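Local coordinates for D-isomer specific 2-hydroxyacid dehydrogenase family protein (Aeromonas salmonicida subsp. salmonicida, PDB 3HG7), which probably acts as an NAD-dependent oxidoreductase of the D-isomer specific 2-hydroxyacid dehydrogenase family, at residues 188-202 with 217-231. The protein carries 1 engineered substitution. Numbering follows the deposited sequence.
Sequences LNKMLAQADVIVSVL and FEHCKPGAILFNVGR
L226 swings its CG to the far side from its backbone N (chi1 172°), which carries CD1 across to I198, whose CG2, likewise anti to its own N, meets it at 3.7 Å. The pair lies on one face of two neighbouring parallel strands, 197-200 and 225-228, in the seven-stranded Rossmann-type sheet of the presumed NAD-binding domain, and illustrates how such a sheet is zipped from backbone bonds and lined with apolar side chains. The ladder alternates: I225 N donates to D196 O, I198 N to I225 O, F227 N to I198 O (2.7 Å, 175° at the hydrogen), S200 N to F227 O and V229 N to S200 O. On the other face, which packs against helix 100-115, V197 CG1 approaches F227 CE2 at 3.9 Å and V199 CG2 lies near CD2 of the same ring. Before the strands, helix 188-193 packs on F217: N189 OD1 sits over the centre of one ring face, its amide plane nearly perpendicular to the ring, whereas L188 CD2 comes in at the edge. Just ahead of the two strands a salt bridge joins the segments, K221 NZ reaching D196 OD1 at 3.0 Å on the syn side of the carboxylate, 26° out of its plane; OD2 accepts from the backbone N of T142 on the adjoining strand, so both carboxylate oxygens are engaged. S200 OG, buried here, has no hydrogen-bonding partner in the model. At the C-terminal end of strand 225-228, N228 begins an Asx turn: OD1 accepts from G230 N at 3.2 Å, the donor standing above the carbonyl plane, while ND2 donates to R231 O at 3.0 Å.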
loop_
_atom_site.group_PDB
_atom_site.type_symbol
_atom_site.label_atom_id
_atom_site.label_comp_id
_atom_site.label_asym_id
_atom_site.label_seq_id
_atom_site.Cartn_x
_atom_site.Cartn_y
_atom_site.Cartn_z
ATOM N N LEU A 188 -11.587 -19.029 -3.513
ATOM C CA LEU A 188 -10.151 -18.735 -3.435
ATOM C C LEU A 188 -9.247 -19.926 -3.737
ATOM O O LEU A 188 -8.377 -19.811 -4.602
ATOM C CB LEU A 188 -9.760 -18.070 -2.106
ATOM C CG LEU A 188 -8.459 -17.252 -2.100
ATOM C CD1 LEU A 188 -8.408 -16.259 -3.261
ATOM C CD2 LEU A 188 -8.282 -16.504 -0.786
ATOM N N ASN A 189 -9.445 -21.052 -3.046
ATOM C CA ASN A 189 -8.585 -22.237 -3.252
ATOM C C ASN A 189 -8.637 -22.767 -4.675
ATOM O O ASN A 189 -7.622 -23.188 -5.233
ATOM C CB ASN A 189 -8.929 -23.363 -2.269
ATOM C CG ASN A 189 -8.394 -23.107 -0.868
ATOM O OD1 ASN A 189 -8.180 -21.967 -0.472
ATOM N ND2 ASN A 189 -8.192 -24.180 -0.106
ATOM N N LYS A 190 -9.842 -22.766 -5.243
ATOM C CA LYS A 190 -10.048 -23.125 -6.642
ATOM C C LYS A 190 -9.312 -22.153 -7.570
ATOM O O LYS A 190 -8.669 -22.576 -8.534
ATOM C CB LYS A 190 -11.546 -23.181 -6.961
ATOM C CG LYS A 190 -12.200 -24.511 -6.588
ATOM C CD LYS A 190 -13.437 -24.332 -5.708
ATOM C CE LYS A 190 -14.470 -23.377 -6.309
ATOM N NZ LYS A 190 -15.632 -23.186 -5.402
ATOM N N MET A 191 -9.394 -20.860 -7.259
ATOM C CA MET A 191 -8.681 -19.825 -8.021
ATOM C C MET A 191 -7.154 -19.863 -7.853
ATOM O O MET A 191 -6.410 -19.634 -8.818
ATOM C CB MET A 191 -9.246 -18.430 -7.702
ATOM C CG MET A 191 -10.598 -18.123 -8.348
ATOM S SD MET A 191 -10.853 -18.728 -10.057
ATOM C CE MET A 191 -11.491 -20.385 -9.837
ATOM N N LEU A 192 -6.693 -20.166 -6.639
ATOM C CA LEU A 192 -5.264 -20.259 -6.340
ATOM C C LEU A 192 -4.601 -21.374 -7.117
ATOM O O LEU A 192 -3.435 -21.263 -7.556
ATOM C CB LEU A 192 -5.041 -20.478 -4.839
ATOM C CG LEU A 192 -5.227 -19.278 -3.889
ATOM C CD1 LEU A 192 -4.983 -19.699 -2.439
ATOM C CD2 LEU A 192 -4.332 -18.092 -4.255
ATOM N N ALA A 193 -5.350 -22.465 -7.277
ATOM C CA ALA A 193 -4.840 -23.656 -7.912
ATOM C C ALA A 193 -4.390 -23.375 -9.327
ATOM O O ALA A 193 -3.499 -24.052 -9.822
ATOM C CB ALA A 193 -5.905 -24.758 -7.905
ATOM N N GLN A 194 -5.021 -22.397 -9.980
ATOM C CA GLN A 194 -4.675 -22.057 -11.367
ATOM C C GLN A 194 -3.886 -20.739 -11.494
ATOM O O GLN A 194 -3.732 -20.207 -12.602
ATOM C CB GLN A 194 -5.928 -22.031 -12.257
ATOM C CG GLN A 194 -6.839 -20.824 -12.063
ATOM C CD GLN A 194 -8.267 -21.118 -12.465
ATOM O OE1 GLN A 194 -8.913 -21.997 -11.891
ATOM N NE2 GLN A 194 -8.771 -20.391 -13.461
ATOM N N ALA A 195 -3.400 -20.232 -10.363
ATOM C CA ALA A 195 -2.695 -18.941 -10.310
ATOM C C ALA A 195 -1.166 -19.070 -10.447
ATOM O O ALA A 195 -0.515 -19.768 -9.671
ATOM C CB ALA A 195 -3.063 -18.171 -9.021
ATOM N N ASP A 196 -0.595 -18.379 -11.429
ATOM C CA ASP A 196 0.860 -18.365 -11.583
ATOM C C ASP A 196 1.458 -17.256 -10.729
ATOM O O ASP A 196 2.553 -17.405 -10.165
ATOM C CB ASP A 196 1.233 -18.170 -13.046
ATOM C CG ASP A 196 0.728 -19.296 -13.905
ATOM O OD1 ASP A 196 0.964 -20.463 -13.509
ATOM O OD2 ASP A 196 0.068 -19.016 -14.936
ATOM N N VAL A 197 0.723 -16.148 -10.668
ATOM C CA VAL A 197 1.113 -14.987 -9.883
ATOM C C VAL A 197 -0.105 -14.635 -9.040
ATOM O O VAL A 197 -1.240 -14.636 -9.550
ATOM C CB VAL A 197 1.490 -13.784 -10.774
ATOM C CG1 VAL A 197 2.025 -12.634 -9.916
ATOM C CG2 VAL A 197 2.565 -14.173 -11.803
ATOM N N ILE A 198 0.127 -14.350 -7.763
ATOM C CA ILE A 198 -0.928 -13.945 -6.840
ATOM C C ILE A 198 -0.570 -12.592 -6.251
ATOM O O ILE A 198 0.555 -12.401 -5.764
ATOM C CB ILE A 198 -1.102 -14.950 -5.680
ATOM C CG1 ILE A 198 -1.284 -16.378 -6.200
ATOM C CG2 ILE A 198 -2.333 -14.586 -4.845
ATOM C CD1 ILE A 198 -0.769 -17.427 -5.245
ATOM N N VAL A 199 -1.513 -11.649 -6.306
ATOM C CA VAL A 199 -1.278 -10.323 -5.731
ATOM C C VAL A 199 -2.336 -10.059 -4.659
ATOM O O VAL A 199 -3.513 -9.877 -4.973
ATOM C CB VAL A 199 -1.240 -9.193 -6.812
ATOM C CG1 VAL A 199 -1.013 -7.830 -6.163
ATOM C CG2 VAL A 199 -0.078 -9.418 -7.779
ATOM N N SER A 200 -1.904 -10.079 -3.404
ATOM C CA SER A 200 -2.746 -9.708 -2.266
ATOM C C SER A 200 -2.702 -8.202 -1.950
ATOM O O SER A 200 -1.658 -7.641 -1.605
ATOM C CB SER A 200 -2.358 -10.535 -1.038
ATOM O OG SER A 200 -3.304 -10.363 0.005
ATOM N N VAL A 201 -3.838 -7.537 -2.117
ATOM C CA VAL A 201 -3.924 -6.116 -1.848
ATOM C C VAL A 201 -5.143 -5.896 -0.958
ATOM O O VAL A 201 -5.985 -5.053 -1.253
ATOM C CB VAL A 201 -4.138 -5.256 -3.118
ATOM C CG1 VAL A 201 -3.449 -3.887 -2.943
ATOM C CG2 VAL A 201 -3.677 -5.947 -4.378
ATOM N N LEU A 202 -5.252 -6.674 0.113
ATOM C CA LEU A 202 -6.500 -6.694 0.883
ATOM C C LEU A 202 -6.463 -5.736 2.060
ATOM O O LEU A 202 -5.419 -5.604 2.713
ATOM C CB LEU A 202 -6.786 -8.091 1.411
ATOM C CG LEU A 202 -7.317 -9.160 0.465
ATOM C CD1 LEU A 202 -7.185 -10.476 1.177
ATOM C CD2 LEU A 202 -8.768 -8.920 0.021
ATOM N N PHE A 217 -3.813 -23.237 2.913
ATOM C CA PHE A 217 -3.745 -22.327 1.778
ATOM C C PHE A 217 -2.498 -22.527 0.926
ATOM O O PHE A 217 -2.586 -22.655 -0.297
ATOM C CB PHE A 217 -3.783 -20.891 2.279
ATOM C CG PHE A 217 -5.086 -20.205 2.046
ATOM C CD1 PHE A 217 -5.223 -19.296 1.007
ATOM C CD2 PHE A 217 -6.183 -20.445 2.867
ATOM C CE1 PHE A 217 -6.436 -18.636 0.786
ATOM C CE2 PHE A 217 -7.405 -19.786 2.650
ATOM C CZ PHE A 217 -7.524 -18.886 1.609
ATOM N N GLU A 218 -1.341 -22.551 1.581
ATOM C CA GLU A 218 -0.062 -22.627 0.880
ATOM C C GLU A 218 0.007 -23.882 0.015
ATOM O O GLU A 218 0.791 -23.951 -0.937
ATOM C CB GLU A 218 1.117 -22.537 1.859
ATOM C CG GLU A 218 1.185 -21.227 2.686
ATOM C CD GLU A 218 1.452 -19.968 1.859
ATOM O OE1 GLU A 218 1.348 -20.030 0.613
ATOM O OE2 GLU A 218 1.756 -18.904 2.462
ATOM N N HIS A 219 -0.836 -24.864 0.331
ATOM C CA HIS A 219 -1.048 -25.988 -0.567
ATOM C C HIS A 219 -1.689 -25.460 -1.847
ATOM O O HIS A 219 -2.857 -25.714 -2.133
ATOM C CB HIS A 219 -1.866 -27.092 0.103
ATOM C CG HIS A 219 -1.061 -27.949 1.029
ATOM N ND1 HIS A 219 -1.041 -27.759 2.395
ATOM C CD2 HIS A 219 -0.230 -28.990 0.783
ATOM C CE1 HIS A 219 -0.242 -28.652 2.951
ATOM N NE2 HIS A 219 0.262 -29.413 1.995
ATOM N N CYS A 220 -0.899 -24.672 -2.585
ATOM C CA CYS A 220 -1.315 -24.153 -3.884
ATOM C C CYS A 220 -0.229 -23.608 -4.833
ATOM O O CYS A 220 -0.089 -22.390 -5.002
ATOM C CB CYS A 220 -2.429 -23.130 -3.735
ATOM S SG CYS A 220 -3.258 -22.983 -5.283
ATOM N N LYS A 221 0.523 -24.538 -5.414
ATOM C CA LYS A 221 1.266 -24.397 -6.687
ATOM C C LYS A 221 2.767 -24.166 -6.548
ATOM O O LYS A 221 3.196 -23.176 -5.946
ATOM C CB LYS A 221 0.628 -23.406 -7.679
ATOM C CG LYS A 221 0.388 -24.032 -9.059
ATOM C CD LYS A 221 0.175 -23.022 -10.180
ATOM C CE LYS A 221 -0.532 -23.685 -11.362
ATOM N NZ LYS A 221 -0.155 -23.146 -12.706
ATOM N N PRO A 222 3.568 -25.088 -7.117
ATOM C CA PRO A 222 5.018 -25.158 -6.971
ATOM C C PRO A 222 5.777 -23.892 -7.357
ATOM O O PRO A 222 6.732 -23.528 -6.678
ATOM C CB PRO A 222 5.407 -26.292 -7.934
ATOM C CG PRO A 222 4.236 -26.411 -8.890
ATOM C CD PRO A 222 3.076 -26.167 -7.994
ATOM N N GLY A 223 5.374 -23.251 -8.452
ATOM C CA GLY A 223 6.142 -22.145 -9.026
ATOM C C GLY A 223 5.414 -20.814 -8.971
ATOM O O GLY A 223 5.767 -19.878 -9.687
ATOM N N ALA A 224 4.410 -20.721 -8.112
ATOM C CA ALA A 224 3.623 -19.505 -7.999
ATOM C C ALA A 224 4.427 -18.433 -7.284
ATOM O O ALA A 224 5.266 -18.735 -6.446
ATOM C CB ALA A 224 2.351 -19.754 -7.236
ATOM N N ILE A 225 4.139 -17.192 -7.632
ATOM C CA ILE A 225 4.814 -16.052 -7.036
ATOM C C ILE A 225 3.702 -15.325 -6.320
ATOM O O ILE A 225 2.693 -14.980 -6.926
ATOM C CB ILE A 225 5.458 -15.145 -8.112
ATOM C CG1 ILE A 225 6.521 -15.947 -8.880
ATOM C CG2 ILE A 225 6.076 -13.883 -7.463
ATOM C CD1 ILE A 225 6.966 -15.342 -10.204
ATOM N N LEU A 226 3.890 -15.098 -5.032
ATOM C CA LEU A 226 2.922 -14.361 -4.222
ATOM C C LEU A 226 3.439 -12.992 -3.831
ATOM O O LEU A 226 4.505 -12.920 -3.253
ATOM C CB LEU A 226 2.633 -15.137 -2.935
ATOM C CG LEU A 226 1.788 -14.427 -1.862
ATOM C CD1 LEU A 226 0.395 -14.095 -2.383
ATOM C CD2 LEU A 226 1.700 -15.281 -0.615
ATOM N N PHE A 227 2.670 -11.939 -4.130
ATOM C CA PHE A 227 2.956 -10.562 -3.666
ATOM C C PHE A 227 2.020 -10.196 -2.535
ATOM O O PHE A 227 0.796 -10.395 -2.647
ATOM C CB PHE A 227 2.680 -9.535 -4.763
ATOM C CG PHE A 227 3.680 -9.541 -5.890
ATOM C CD1 PHE A 227 4.585 -8.506 -6.015
ATOM C CD2 PHE A 227 3.669 -10.552 -6.854
ATOM C CE1 PHE A 227 5.523 -8.497 -7.065
ATOM C CE2 PHE A 227 4.584 -10.558 -7.900
ATOM C CZ PHE A 227 5.505 -9.514 -8.015
ATOM N N ASN A 228 2.570 -9.588 -1.488
ATOM C CA ASN A 228 1.716 -8.936 -0.517
ATOM C C ASN A 228 2.063 -7.479 -0.390
ATOM O O ASN A 228 3.145 -7.132 0.093
ATOM C CB ASN A 228 1.785 -9.570 0.857
ATOM C CG ASN A 228 0.702 -8.993 1.811
ATOM O OD1 ASN A 228 -0.271 -8.370 1.366
ATOM N ND2 ASN A 228 0.887 -9.187 3.098
ATOM N N VAL A 229 1.136 -6.643 -0.835
ATOM C CA VAL A 229 1.319 -5.202 -0.783
ATOM C C VAL A 229 0.169 -4.505 -0.022
ATOM O O VAL A 229 0.085 -3.277 -0.021
ATOM C CB VAL A 229 1.389 -4.642 -2.191
ATOM C CG1 VAL A 229 2.649 -5.140 -2.913
ATOM C CG2 VAL A 229 0.161 -5.099 -2.962
ATOM N N GLY A 230 -0.722 -5.290 0.593
ATOM C CA GLY A 230 -1.813 -4.750 1.417
ATOM C C GLY A 230 -1.372 -4.453 2.842
ATOM O O GLY A 230 -0.887 -3.362 3.128
ATOM N N ARG A 231 -1.543 -5.415 3.746
ATOM C CA ARG A 231 -1.022 -5.272 5.114
ATOM C C ARG A 231 -0.372 -6.577 5.522
ATOM O O ARG A 231 -0.796 -7.641 5.075
ATOM C CB ARG A 231 -2.128 -4.904 6.125
ATOM C CG ARG A 231 -3.154 -3.848 5.671
ATOM C CD ARG A 231 -2.611 -2.402 5.676
ATOM N NE ARG A 231 -1.977 -2.016 6.940
ATOM C CZ ARG A 231 -2.628 -1.715 8.067
ATOM N NH1 ARG A 231 -3.960 -1.761 8.125
ATOM N NH2 ARG A 231 -1.941 -1.372 9.153
HETATM O O HOH W 1 -5.988 -24.408 -2.573
HETATM O O HOH W 2 -4.178 -7.699 3.901
#